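TRNA (guanine-N(1)-)-methyltransferase (Corynebacterium diphtheriae, PDB 7KFF) catalyses transfer of a methyl group from S-adenosyl-L-methionine to N1 of a guanine in tRNA, probably G37 beside the anticodon. Local coordinates at residues A[249-254]-A[263-268]; A[135-140]-A[154-159]; A[35-40]-A[209-214]. All coordinates share one frame; numbering follows the deposited sequence.

Contact 1 of 3, residues A[249-254]-A[263-268]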
ATOM      1  N   GLU A 249     -31.417  -7.886   5.465  1.00 19.51           N
ATOM      2  CA  GLU A 249     -31.856  -6.914   6.449  1.00 21.14           C
ATOM      3  C   GLU A 249     -30.674  -6.432   7.278  1.00 19.98           C
ATOM      4  O   GLU A 249     -29.762  -7.201   7.595  1.00 22.51           O
ATOM      5  CB  GLU A 249     -32.861  -7.537   7.411  1.00 26.19           C
ATOM      6  CG  GLU A 249     -34.175  -7.903   6.807  1.00 33.96           C
ATOM      7  CD  GLU A 249     -35.167  -8.402   7.861  1.00 42.51           C
ATOM      8  OE1 GLU A 249     -35.883  -9.381   7.589  1.00 45.93           O
ATOM      9  OE2 GLU A 249     -35.216  -7.819   8.967  1.00 46.07           O
ATOM     10  N   VAL A 250     -30.693  -5.148   7.617  0.50 19.17           N
ATOM     11  CA  VAL A 250     -29.685  -4.638   8.553  0.50 19.12           C
ATOM     12  C   VAL A 250     -29.930  -5.267   9.919  0.50 20.53           C
ATOM     13  O   VAL A 250     -31.098  -5.491  10.293  0.50 21.68           O
ATOM     14  CB  VAL A 250     -29.752  -3.110   8.633  0.50 19.89           C
ATOM     15  CG1 VAL A 250     -29.634  -2.495   7.238  0.50 20.72           C
ATOM     16  CG2 VAL A 250     -31.029  -2.671   9.346  0.50 20.52           C
ATOM     17  N   PRO A 251     -28.891  -5.583  10.685  1.00 21.69           N
ATOM     18  CA  PRO A 251     -29.099  -6.175  12.012  1.00 23.91           C
ATOM     19  C   PRO A 251     -30.099  -5.385  12.841  1.00 25.40           C
ATOM     20  O   PRO A 251     -29.999  -4.164  12.977  1.00 25.35           O
ATOM     21  CB  PRO A 251     -27.702  -6.149  12.631  1.00 24.36           C
ATOM     22  CG  PRO A 251     -26.784  -6.230  11.447  1.00 25.59           C
ATOM     23  CD  PRO A 251     -27.458  -5.438  10.360  1.00 23.56           C
ATOM     24  N   GLU A 252     -31.075  -6.100  13.406  1.00 28.48           N
ATOM     25  CA  GLU A 252     -32.194  -5.422  14.045  1.00 32.74           C
ATOM     26  C   GLU A 252     -31.746  -4.580  15.232  1.00 30.54           C
ATOM     27  O   GLU A 252     -32.363  -3.554  15.526  1.00 30.93           O
ATOM     28  CB  GLU A 252     -33.253  -6.443  14.457  1.00 41.61           C
ATOM     29  CG  GLU A 252     -34.565  -5.809  14.860  1.00 50.03           C
ATOM     30  CD  GLU A 252     -35.730  -6.776  14.776  1.00 57.79           C
ATOM     31  OE1 GLU A 252     -35.586  -7.834  14.124  1.00 59.88           O
ATOM     32  OE2 GLU A 252     -36.791  -6.475  15.364  1.00 60.90           O
ATOM     33  N   VAL A 253     -30.672  -4.972  15.916  1.00 28.40           N
ATOM     34  CA  VAL A 253     -30.202  -4.161  17.037  1.00 28.10           C
ATOM     35  C   VAL A 253     -29.923  -2.730  16.594  1.00 27.28           C
ATOM     36  O   VAL A 253     -30.100  -1.785  17.375  1.00 27.92           O
ATOM     37  CB  VAL A 253     -28.971  -4.806  17.703  1.00 29.34           C
ATOM     38  CG1 VAL A 253     -27.795  -4.890  16.745  1.00 29.80           C
ATOM     39  CG2 VAL A 253     -28.571  -4.030  18.972  1.00 31.56           C
ATOM     40  N   LEU A 254     -29.468  -2.542  15.351  1.00 26.18           N
ATOM     41  CA  LEU A 254     -29.101  -1.204  14.912  1.00 26.28           C
ATOM     42  C   LEU A 254     -30.300  -0.278  14.764  1.00 29.39           C
ATOM     43  O   LEU A 254     -30.114   0.941  14.713  1.00 31.39           O
ATOM     44  CB  LEU A 254     -28.331  -1.275  13.595  1.00 25.83           C
ATOM     45  CG  LEU A 254     -27.008  -2.035  13.688  1.00 25.31           C
ATOM     46  CD1 LEU A 254     -26.308  -2.059  12.325  1.00 24.12           C
ATOM     47  CD2 LEU A 254     -26.092  -1.430  14.756  1.00 27.02           C
ATOM     48  N   GLU A 263     -23.731  -0.678  21.112  1.00 30.67           N
ATOM     49  CA  GLU A 263     -22.295  -0.623  21.366  1.00 32.74           C
ATOM     50  C   GLU A 263     -21.726  -2.019  21.594  1.00 30.28           C
ATOM     51  O   GLU A 263     -20.628  -2.329  21.116  1.00 29.43           O
ATOM     52  CB  GLU A 263     -22.004   0.299  22.549  1.00 38.66           C
ATOM     53  CG  GLU A 263     -20.641   0.983  22.464  1.00 45.85           C
ATOM     54  CD  GLU A 263     -20.380   1.630  21.100  1.00 51.05           C
ATOM     55  OE1 GLU A 263     -21.326   2.192  20.508  1.00 53.28           O
ATOM     56  OE2 GLU A 263     -19.233   1.544  20.610  1.00 53.14           O
ATOM     57  N   ARG A 264     -22.463  -2.887  22.293  1.00 29.91           N
ATOM     58  CA  ARG A 264     -21.985  -4.256  22.463  1.00 30.41           C
ATOM     59  C   ARG A 264     -21.940  -4.990  21.129  1.00 28.39           C
ATOM     60  O   ARG A 264     -20.988  -5.729  20.854  1.00 27.03           O
ATOM     61  CB  ARG A 264     -22.859  -5.022  23.458  1.00 32.51           C
ATOM     62  CG  ARG A 264     -22.427  -6.478  23.658  1.00 36.22           C
ATOM     63  CD  ARG A 264     -20.991  -6.580  24.190  1.00 39.55           C
ATOM     64  NE  ARG A 264     -20.435  -7.923  24.039  1.00 42.27           N
ATOM     65  CZ  ARG A 264     -19.160  -8.232  24.252  1.00 44.35           C
ATOM     66  NH1 ARG A 264     -18.303  -7.293  24.627  1.00 44.59           N
ATOM     67  NH2 ARG A 264     -18.747  -9.477  24.077  1.00 46.33           N
ATOM     68  N   TRP A 265     -22.960  -4.798  20.287  1.00 26.90           N
ATOM     69  CA  TRP A 265     -22.962  -5.405  18.961  1.00 26.67           C
ATOM     70  C   TRP A 265     -21.739  -4.973  18.170  1.00 25.05           C
ATOM     71  O   TRP A 265     -21.095  -5.795  17.513  1.00 23.42           O
ATOM     72  CB  TRP A 265     -24.256  -5.042  18.220  1.00 28.92           C
ATOM     73  CG  TRP A 265     -24.307  -5.540  16.787  1.00 31.17           C
ATOM     74  CD1 TRP A 265     -24.802  -6.734  16.343  1.00 32.34           C
ATOM     75  CD2 TRP A 265     -23.845  -4.844  15.625  1.00 32.03           C
ATOM     76  NE1 TRP A 265     -24.670  -6.829  14.978  1.00 33.37           N
ATOM     77  CE2 TRP A 265     -24.092  -5.676  14.514  1.00 33.14           C
ATOM     78  CE3 TRP A 265     -23.253  -3.598  15.417  1.00 33.63           C
ATOM     79  CZ2 TRP A 265     -23.758  -5.306  13.215  1.00 34.54           C
ATOM     80  CZ3 TRP A 265     -22.923  -3.229  14.116  1.00 34.70           C
ATOM     81  CH2 TRP A 265     -23.171  -4.084  13.039  1.00 35.15           C
ATOM     82  N   ARG A 266     -21.392  -3.687  18.230  1.00 25.28           N
ATOM     83  CA  ARG A 266     -20.236  -3.213  17.480  1.00 25.96           C
ATOM     84  C   ARG A 266     -18.965  -3.903  17.962  1.00 23.56           C
ATOM     85  O   ARG A 266     -18.116  -4.287  17.159  1.00 22.71           O
ATOM     86  CB  ARG A 266     -20.084  -1.697  17.611  1.00 31.16           C
ATOM     87  CG  ARG A 266     -21.195  -0.845  17.002  1.00 37.17           C
ATOM     88  CD  ARG A 266     -20.667   0.558  16.759  1.00 43.63           C
ATOM     89  NE  ARG A 266     -21.566   1.646  17.139  1.00 48.74           N
ATOM     90  CZ  ARG A 266     -22.457   2.214  16.330  1.00 52.39           C
ATOM     91  NH1 ARG A 266     -23.206   3.212  16.774  1.00 53.31           N
ATOM     92  NH2 ARG A 266     -22.617   1.779  15.086  1.00 54.21           N
ATOM     93  N   ARG A 267     -18.833  -4.090  19.276  1.00 23.22           N
ATOM     94  CA  ARG A 267     -17.662  -4.781  19.811  1.00 23.48           C
ATOM     95  C   ARG A 267     -17.631  -6.237  19.357  1.00 22.86           C
ATOM     96  O   ARG A 267     -16.591  -6.738  18.910  1.00 22.53           O
ATOM     97  CB  ARG A 267     -17.660  -4.690  21.331  1.00 26.05           C
ATOM     98  CG  ARG A 267     -16.562  -5.466  22.003  1.00 29.29           C
ATOM     99  CD  ARG A 267     -15.319  -4.656  22.096  1.00 31.14           C
ATOM    100  NE  ARG A 267     -14.250  -5.378  22.777  1.00 30.28           N
ATOM    101  CZ  ARG A 267     -12.986  -4.983  22.766  1.00 30.52           C
ATOM    102  NH1 ARG A 267     -12.649  -3.875  22.119  1.00 32.16           N
ATOM    103  NH2 ARG A 267     -12.067  -5.701  23.385  1.00 30.14           N
ATOM    104  N   GLU A 268     -18.766  -6.932  19.459  1.00 22.55           N
ATOM    105  CA  GLU A 268     -18.825  -8.311  18.984  1.00 22.77           C
ATOM    106  C   GLU A 268     -18.416  -8.413  17.521  1.00 21.45           C
ATOM    107  O   GLU A 268     -17.638  -9.292  17.137  1.00 21.98           O
ATOM    108  CB  GLU A 268     -20.227  -8.876  19.188  1.00 25.62           C
ATOM    109  CG  GLU A 268     -20.592  -9.075  20.654  1.00 28.99           C
ATOM    110  CD  GLU A 268     -22.055  -9.482  20.850  1.00 34.58           C
ATOM    111  OE1 GLU A 268     -22.841  -9.441  19.872  1.00 36.50           O
ATOM    112  OE2 GLU A 268     -22.420  -9.831  21.979  1.00 37.51           O
TER

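Contact 2 of 3, residues A[135-140]-A[154-159]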
ATOM      1  N   LYS A 135      16.731  17.966  11.308  1.00 24.05           N
ATOM      2  CA  LYS A 135      16.840  17.501   9.942  1.00 21.36           C
ATOM      3  C   LYS A 135      15.459  17.128   9.412  1.00 19.65           C
ATOM      4  O   LYS A 135      14.614  16.648  10.162  1.00 20.04           O
ATOM      5  CB  LYS A 135      17.726  16.263   9.886  1.00 20.33           C
ATOM      6  CG  LYS A 135      19.179  16.505  10.256  1.00 20.85           C
ATOM      7  CD  LYS A 135      19.987  15.220  10.208  1.00 20.64           C
ATOM      8  CE  LYS A 135      21.452  15.487  10.515  1.00 21.79           C
ATOM      9  NZ  LYS A 135      22.234  14.225  10.618  1.00 23.74           N
ATOM     10  N   PRO A 136      15.217  17.311   8.123  1.00 18.08           N
ATOM     11  CA  PRO A 136      13.972  16.810   7.530  1.00 17.83           C
ATOM     12  C   PRO A 136      13.963  15.294   7.516  1.00 15.37           C
ATOM     13  O   PRO A 136      14.997  14.639   7.637  1.00 16.64           O
ATOM     14  CB  PRO A 136      13.994  17.372   6.105  1.00 19.95           C
ATOM     15  CG  PRO A 136      15.420  17.705   5.853  1.00 20.77           C
ATOM     16  CD  PRO A 136      16.073  18.000   7.140  1.00 19.61           C
ATOM     17  N   LEU A 137      12.776  14.735   7.345  1.00 14.04           N
ATOM     18  CA  LEU A 137      12.596  13.294   7.264  1.00 13.58           C
ATOM     19  C   LEU A 137      12.659  12.864   5.804  1.00 13.50           C
ATOM     20  O   LEU A 137      11.963  13.439   4.961  1.00 15.01           O
ATOM     21  CB  LEU A 137      11.234  12.899   7.839  1.00 14.78           C
ATOM     22  CG  LEU A 137      10.871  11.414   7.830  1.00 14.38           C
ATOM     23  CD1 LEU A 137      11.811  10.611   8.712  1.00 16.95           C
ATOM     24  CD2 LEU A 137       9.433  11.217   8.283  1.00 15.07           C
ATOM     25  N   LEU A 138      13.492  11.861   5.507  1.00 12.75           N
ATOM     26  CA  LEU A 138      13.561  11.223   4.200  1.00 12.64           C
ATOM     27  C   LEU A 138      12.968   9.828   4.296  1.00 12.27           C
ATOM     28  O   LEU A 138      13.474   8.984   5.052  1.00 13.74           O
ATOM     29  CB  LEU A 138      14.999  11.143   3.701  1.00 13.30           C
ATOM     30  CG  LEU A 138      15.203  10.406   2.384  1.00 13.77           C
ATOM     31  CD1 LEU A 138      14.513  11.139   1.241  1.00 15.12           C
ATOM     32  CD2 LEU A 138      16.669  10.200   2.065  1.00 15.46           C
ATOM     33  N   LEU A 139      11.891   9.604   3.547  1.00 11.77           N
ATOM     34  CA  LEU A 139      11.270   8.288   3.444  1.00 12.06           C
ATOM     35  C   LEU A 139      11.675   7.639   2.124  1.00 12.43           C
ATOM     36  O   LEU A 139      11.555   8.250   1.058  1.00 12.97           O
ATOM     37  CB  LEU A 139       9.755   8.372   3.556  1.00 13.15           C
ATOM     38  CG  LEU A 139       9.282   8.883   4.912  1.00 12.88           C
ATOM     39  CD1 LEU A 139       7.775   8.907   4.957  1.00 14.43           C
ATOM     40  CD2 LEU A 139       9.827   8.074   6.073  1.00 14.67           C
ATOM     41  N   VAL A 140      12.178   6.417   2.218  1.00 12.29           N
ATOM     42  CA  VAL A 140      12.661   5.651   1.078  1.00 12.31           C
ATOM     43  C   VAL A 140      11.841   4.376   0.999  1.00 11.78           C
ATOM     44  O   VAL A 140      12.103   3.410   1.726  1.00 13.38           O
ATOM     45  CB  VAL A 140      14.161   5.323   1.208  1.00 13.51           C
ATOM     46  CG1 VAL A 140      14.621   4.591  -0.046  1.00 15.36           C
ATOM     47  CG2 VAL A 140      14.998   6.578   1.474  1.00 14.49           C
ATOM     48  N   ARG A 154       1.061   8.252  12.721  1.00 13.83           N
ATOM     49  CA  ARG A 154       0.873   9.252  13.770  1.00 14.21           C
ATOM     50  C   ARG A 154       2.141  10.064  13.966  1.00 14.63           C
ATOM     51  O   ARG A 154       2.093  11.288  14.046  1.00 14.72           O
ATOM     52  CB  ARG A 154       0.457   8.597  15.093  1.00 15.73           C
ATOM     53  CG  ARG A 154      -0.943   8.024  15.078  1.00 15.71           C
ATOM     54  CD  ARG A 154      -1.455   7.720  16.462  1.00 16.18           C
ATOM     55  NE  ARG A 154      -0.771   6.604  17.111  1.00 16.69           N
ATOM     56  CZ  ARG A 154      -1.070   5.320  16.904  1.00 17.97           C
ATOM     57  NH1 ARG A 154      -2.031   4.991  16.056  1.00 18.84           N
ATOM     58  NH2 ARG A 154      -0.382   4.377  17.528  1.00 20.80           N
ATOM     59  N   ALA A 155       3.283   9.389  14.101  1.00 14.69           N
ATOM     60  CA  ALA A 155       4.544  10.112  14.263  1.00 14.77           C
ATOM     61  C   ALA A 155       4.760  11.108  13.125  1.00 14.31           C
ATOM     62  O   ALA A 155       5.080  12.282  13.349  1.00 15.32           O
ATOM     63  CB  ALA A 155       5.717   9.132  14.322  1.00 15.59           C
ATOM     64  N   TRP A 156       4.599  10.642  11.888  1.00 13.36           N
ATOM     65  CA  TRP A 156       4.959  11.462  10.740  1.00 13.71           C
ATOM     66  C   TRP A 156       3.961  12.591  10.500  1.00 13.76           C
ATOM     67  O   TRP A 156       4.317  13.573   9.848  1.00 14.67           O
ATOM     68  CB  TRP A 156       5.145  10.594   9.503  1.00 13.43           C
ATOM     69  CG  TRP A 156       6.259   9.588   9.695  1.00 13.55           C
ATOM     70  CD1 TRP A 156       7.250   9.631  10.642  1.00 14.93           C
ATOM     71  CD2 TRP A 156       6.463   8.372   8.961  1.00 13.61           C
ATOM     72  NE1 TRP A 156       8.070   8.525  10.524  1.00 15.31           N
ATOM     73  CE2 TRP A 156       7.597   7.736   9.507  1.00 14.67           C
ATOM     74  CE3 TRP A 156       5.808   7.774   7.879  1.00 13.70           C
ATOM     75  CZ2 TRP A 156       8.068   6.522   9.028  1.00 15.56           C
ATOM     76  CZ3 TRP A 156       6.287   6.567   7.396  1.00 14.21           C
ATOM     77  CH2 TRP A 156       7.402   5.948   7.984  1.00 14.77           C
ATOM     78  N   SER A 157       2.736  12.484  11.028  1.00 13.37           N
ATOM     79  CA  SER A 157       1.793  13.594  10.928  1.00 14.70           C
ATOM     80  C   SER A 157       2.311  14.846  11.623  1.00 14.96           C
ATOM     81  O   SER A 157       1.796  15.942  11.362  1.00 17.03           O
ATOM     82  CB  SER A 157       0.411  13.199  11.487  1.00 14.83           C
ATOM     83  OG  SER A 157       0.398  13.074  12.890  1.00 15.45           O
ATOM     84  N   ASN A 158       3.334  14.712  12.474  1.00 15.24           N
ATOM     85  CA  ASN A 158       3.938  15.847  13.162  1.00 15.77           C
ATOM     86  C   ASN A 158       5.089  16.492  12.398  1.00 16.43           C
ATOM     87  O   ASN A 158       5.635  17.510  12.855  1.00 18.96           O
ATOM     88  CB  ASN A 158       4.437  15.394  14.531  1.00 17.35           C
ATOM     89  CG  ASN A 158       3.302  15.025  15.451  1.00 18.29           C
ATOM     90  OD1 ASN A 158       2.602  15.894  15.953  1.00 19.45           O
ATOM     91  ND2 ASN A 158       3.107  13.730  15.670  1.00 18.97           N
ATOM     92  N   GLU A 159       5.485  15.927  11.270  1.00 16.21           N
ATOM     93  CA  GLU A 159       6.633  16.453  10.547  1.00 15.54           C
ATOM     94  C   GLU A 159       6.283  17.738   9.804  1.00 17.26           C
ATOM     95  O   GLU A 159       5.187  17.890   9.250  1.00 19.43           O
ATOM     96  CB  GLU A 159       7.116  15.415   9.540  1.00 16.84           C
ATOM     97  CG  GLU A 159       7.675  14.140  10.166  1.00 17.70           C
ATOM     98  CD  GLU A 159       9.047  14.292  10.823  1.00 19.62           C
ATOM     99  OE1 GLU A 159       9.727  15.335  10.648  1.00 20.18           O
ATOM    100  OE2 GLU A 159       9.470  13.336  11.518  1.00 21.56           O
TER

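Contact 3 of 3, residues A[35-40]-A[209-214]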
ATOM      1  N   ALA A  35      -8.946  14.697  -4.635  1.00 16.49           N
ATOM      2  CA  ALA A  35      -9.747  14.256  -3.485  1.00 17.24           C
ATOM      3  C   ALA A  35      -9.288  14.999  -2.229  1.00 16.39           C
ATOM      4  O   ALA A  35      -9.090  16.223  -2.276  1.00 17.23           O
ATOM      5  CB  ALA A  35      -9.746  12.732  -3.395  1.00 19.22           C
ATOM      6  N   LEU A  36      -9.112  14.306  -1.096  1.00 16.66           N
ATOM      7  CA  LEU A  36      -8.973  14.986   0.187  1.00 17.03           C
ATOM      8  C   LEU A  36      -7.646  15.732   0.306  1.00 15.26           C
ATOM      9  O   LEU A  36      -7.589  16.802   0.919  1.00 16.56           O
ATOM     10  CB  LEU A  36      -9.139  13.981   1.318  1.00 19.66           C
ATOM     11  CG  LEU A  36      -9.419  14.560   2.689  1.00 22.92           C
ATOM     12  CD1 LEU A  36     -10.789  15.277   2.632  1.00 26.00           C
ATOM     13  CD2 LEU A  36      -9.407  13.493   3.759  1.00 23.65           C
ATOM     14  N   LEU A  37      -6.559  15.187  -0.254  1.00 15.00           N
ATOM     15  CA  LEU A  37      -5.292  15.915  -0.193  1.00 14.51           C
ATOM     16  C   LEU A  37      -5.354  17.203  -1.005  1.00 15.13           C
ATOM     17  O   LEU A  37      -4.778  18.217  -0.605  1.00 16.11           O
ATOM     18  CB  LEU A  37      -4.109  15.038  -0.605  1.00 15.20           C
ATOM     19  CG  LEU A  37      -3.465  14.259   0.553  1.00 18.53           C
ATOM     20  CD1 LEU A  37      -4.400  13.299   1.204  1.00 19.18           C
ATOM     21  CD2 LEU A  37      -2.210  13.552   0.056  1.00 20.39           C
ATOM     22  N   GLY A  38      -6.067  17.199  -2.129  1.00 15.45           N
ATOM     23  CA  GLY A  38      -6.278  18.447  -2.850  1.00 15.87           C
ATOM     24  C   GLY A  38      -7.017  19.474  -2.007  1.00 16.92           C
ATOM     25  O   GLY A  38      -6.669  20.664  -2.005  1.00 18.04           O
ATOM     26  N   LYS A  39      -8.000  19.009  -1.220  1.00 17.87           N
ATOM     27  CA  LYS A  39      -8.721  19.893  -0.310  1.00 20.43           C
ATOM     28  C   LYS A  39      -7.791  20.413   0.773  1.00 19.01           C
ATOM     29  O   LYS A  39      -7.872  21.580   1.173  1.00 20.56           O
ATOM     30  CB  LYS A  39      -9.864  19.136   0.367  1.00 28.40           C
ATOM     31  CG  LYS A  39     -11.189  19.039  -0.356  1.00 39.77           C
ATOM     32  CD  LYS A  39     -11.047  18.988  -1.843  1.00 49.20           C
ATOM     33  CE  LYS A  39     -11.219  20.375  -2.426  1.00 55.65           C
ATOM     34  NZ  LYS A  39     -10.481  20.555  -3.713  1.00 59.53           N
ATOM     35  N   ALA A  40      -6.886  19.552   1.256  1.00 17.87           N
ATOM     36  CA  ALA A  40      -5.927  19.969   2.273  1.00 17.37           C
ATOM     37  C   ALA A  40      -5.040  21.092   1.762  1.00 16.59           C
ATOM     38  O   ALA A  40      -4.732  22.031   2.503  1.00 17.81           O
ATOM     39  CB  ALA A  40      -5.077  18.780   2.708  1.00 18.26           C
ATOM     40  N   ALA A 209      -2.251   8.202   4.576  1.00 12.59           N
ATOM     41  CA  ALA A 209      -2.326   7.795   5.972  1.00 12.78           C
ATOM     42  C   ALA A 209      -1.812   8.872   6.911  1.00 13.26           C
ATOM     43  O   ALA A 209      -2.312   9.010   8.033  1.00 13.88           O
ATOM     44  CB  ALA A 209      -1.566   6.495   6.174  1.00 13.42           C
ATOM     45  N   VAL A 210      -0.816   9.640   6.477  1.00 13.42           N
ATOM     46  CA  VAL A 210      -0.250  10.713   7.291  1.00 13.08           C
ATOM     47  C   VAL A 210      -1.118  11.964   7.241  1.00 14.23           C
ATOM     48  O   VAL A 210      -1.448  12.539   8.282  1.00 14.47           O
ATOM     49  CB  VAL A 210       1.186  11.010   6.820  1.00 13.86           C
ATOM     50  CG1 VAL A 210       1.746  12.256   7.486  1.00 14.85           C
ATOM     51  CG2 VAL A 210       2.077   9.795   7.098  1.00 14.15           C
ATOM     52  N   VAL A 211      -1.465  12.425   6.038  1.00 14.27           N
ATOM     53  CA  VAL A 211      -2.141  13.717   5.926  1.00 14.87           C
ATOM     54  C   VAL A 211      -3.530  13.666   6.539  1.00 14.23           C
ATOM     55  O   VAL A 211      -4.010  14.677   7.063  1.00 15.99           O
ATOM     56  CB  VAL A 211      -2.132  14.198   4.459  1.00 16.22           C
ATOM     57  CG1 VAL A 211      -2.996  15.441   4.292  1.00 18.28           C
ATOM     58  CG2 VAL A 211      -0.687  14.452   3.981  1.00 16.87           C
ATOM     59  N   ARG A 212      -4.196  12.517   6.496  1.00 14.30           N
ATOM     60  CA  ARG A 212      -5.522  12.452   7.100  1.00 15.43           C
ATOM     61  C   ARG A 212      -5.493  12.650   8.613  1.00 15.58           C
ATOM     62  O   ARG A 212      -6.554  12.870   9.206  1.00 17.88           O
ATOM     63  CB  ARG A 212      -6.240  11.157   6.762  1.00 16.06           C
ATOM     64  CG  ARG A 212      -5.667   9.939   7.418  1.00 16.27           C
ATOM     65  CD  ARG A 212      -6.405   8.656   7.023  1.00 17.82           C
ATOM     66  NE  ARG A 212      -7.734   8.479   7.607  1.00 18.11           N
ATOM     67  CZ  ARG A 212      -7.975   8.014   8.832  1.00 17.95           C
ATOM     68  NH1 ARG A 212      -6.992   7.716   9.653  1.00 17.03           N
ATOM     69  NH2 ARG A 212      -9.218   7.851   9.232  1.00 21.05           N
ATOM     70  N   LEU A 213      -4.329  12.588   9.242  1.00 15.15           N
ATOM     71  CA  LEU A 213      -4.181  12.827  10.672  1.00 15.35           C
ATOM     72  C   LEU A 213      -3.869  14.283  11.001  1.00 17.16           C
ATOM     73  O   LEU A 213      -3.741  14.624  12.186  1.00 20.72           O
ATOM     74  CB  LEU A 213      -3.116  11.902  11.250  1.00 15.31           C
ATOM     75  CG  LEU A 213      -3.395  10.430  11.060  1.00 15.54           C
ATOM     76  CD1 LEU A 213      -2.240   9.601  11.575  1.00 16.06           C
ATOM     77  CD2 LEU A 213      -4.715   9.990  11.701  1.00 17.72           C
ATOM     78  N   ILE A 214      -3.754  15.145   9.997  1.00 17.46           N
ATOM     79  CA  ILE A 214      -3.573  16.577  10.245  1.00 18.83           C
ATOM     80  C   ILE A 214      -4.933  17.184  10.562  1.00 20.61           C
ATOM     81  O   ILE A 214      -5.870  17.040   9.756  1.00 20.46           O
ATOM     82  CB  ILE A 214      -2.947  17.256   9.022  1.00 20.00           C
ATOM     83  CG1 ILE A 214      -1.564  16.665   8.743  1.00 20.74           C
ATOM     84  CG2 ILE A 214      -2.881  18.772   9.219  1.00 21.26           C
ATOM     85  CD1 ILE A 214      -0.882  17.240   7.541  1.00 22.60           C
TER

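Contact 1 of 3, residues A[249-254]-A[263-268]
Trp265 lays its indole against three apolar residues of the turn at 251-254, and nearly everything the two segments share passes through that one ring. The tight part lies over one face. Val253 CG1 stands above the five-membered ring of Trp265, 3.8 Å from its centroid and 25° off the normal. Over the six-membered ring comes Leu254 CD2, 4.0 Å from that centroid, a second CH-pi contact shifted toward the rim. The other methyl, Leu254 CD1, reaches Trp265 CH2 at 3.8 Å. Pro251 approaches obliquely near the CZ2 and NE1 side of the indole, with CG 3.6 Å from Trp265 CZ2. The ring gets this far from the helix because CG lies anti to the backbone N (chi1 176°). A bond from Leu254 N to Pro251 O (2.9 Å) curls the short 3-10 segment, bringing all three residues to the indole.

Toward segment 249-254 the other helix residues are polar and make no close contact. Two salt bridges run among them, Arg266 NE to Glu263 OE1 and Arg264 NE to Glu268 OE2, each with a weak 3.4 Å hydrogen bond, while Glu252 projects from the turn as an exposed residue.

The contact fastens the loop after strand 248-249 onto helix 259-277. Tyr239 also packs on Trp265, helix 289-299 meets Arg264 and Glu268, its Asp291 pairing with Arg264 and Arg267, and Phe69 of the second subunit packs on Leu254 and Arg266.

Contact 2 of 3, residues A[135-140]-A[154-159]
Leu137 and Leu139, two residues apart on one strand, press their methyl groups onto the same face of the Trp156 indole. Leu137 CD2 sits over the five-membered ring, 3.7 Å from its centroid and only 16° off the normal. Leu139 covers the six-membered ring with both branches: CD2 is 3.9 Å from the centroid, and CD1 meets Trp156 CZ3 at 3.7 Å. Beside the indole, the bent chain of Glu159 brings its carboxylate against Leu137, with OE2 3.9 Å from Leu137 CD2; a chi2 of -73° produces the bend.

One shell out, a type I turn from Trp156 to Glu159, closed by Glu159 N to Trp156 O at 3.0 Å, sets the ring and the acid on the same flank of the strand. Ser157 OG donates to Arg154 O (2.7 Å), three residues back. Strands 161-165 and 185-190 hold the leucine strand between them in the parallel sheet, and Ile206 and Val210 of helix 200-211 also pack on Trp156.

No hydrogen bond joins the two segments, so the helix meets the sheet by dispersion and CH-pi contact. The carboxylate of Glu159 finds its charge partner in Arg185, a salt bridge that probably offsets the cost of placing an acid beside Leu137.

Contact 3 of 3, residues A[35-40]-A[209-214]
Leu37 and Val211 meet where two helices of the SPOUT methyltransferase fold, the knotted class to which this enzyme belongs, come together beside the central parallel sheet. Helix 35-42 precedes the edge strand 46-52, whereas the partner segment, far along the chain, lies on helix 200-211 and the turn beyond.

At the start of the first segment, Ala35 faces Phe25 of the second subunit. Leu36 points toward the partner segment but makes no close contact there; its side chain packs instead on Val217 and Leu218 of its own chain and on Ile197 of the second subunit. Leu37 carries most of the contact. A chi1 of -89° swings its branched end toward Val211, so that CG and CD1 both lie alongside the valine, with Leu37 CD1 4.0 Å from Val211 CG1. Leu32 packs on the same leucine, and Ile197 of the second subunit touches it too. One turn farther on, Ala40 directs its methyl toward Val211; a bond from Ala40 N to Leu36 O (2.9 Å) belongs to the helical turn that spaces these positions. Leu46 of strand 46-52 touches Leu37, Ala40 and Val211.

Opposite them a type I turn runs from Val211 to Ile214, closed by Ile214 N to Val211 O at 3.0 Å. Arg212, next in that turn, carries its guanidinium away to a salt bridge with Asp227.

Val211 CG1, set anti to the backbone N (chi1 172°), serves both helix positions: it lies 3.9 Å from Leu37 CG and 4.2 Å from Ala40 CB.

From the N terminus, helix 35-42 of contact 3 comes first, and its partner at 209-214 closes a loop of 168 residues. Contact 2 forms within that span, closing a much shorter loop between strand 137-141 and helix 150-156. Contact 1 follows in series, a local closure in the C-terminal part of the chain. No two of the contacts cross. Contacts 2 and 3 touch, Val210 CG1 packing on Ser157 N at 3.7 Å; contact 2 ties helix 150-156 to the sheet, and contact 3 brings helices 35-42 and 200-211 together beside it. Contact 1 lies apart, its centre about 39 Å from that of contact 2. Contacts 1 and 3 both reach the second subunit.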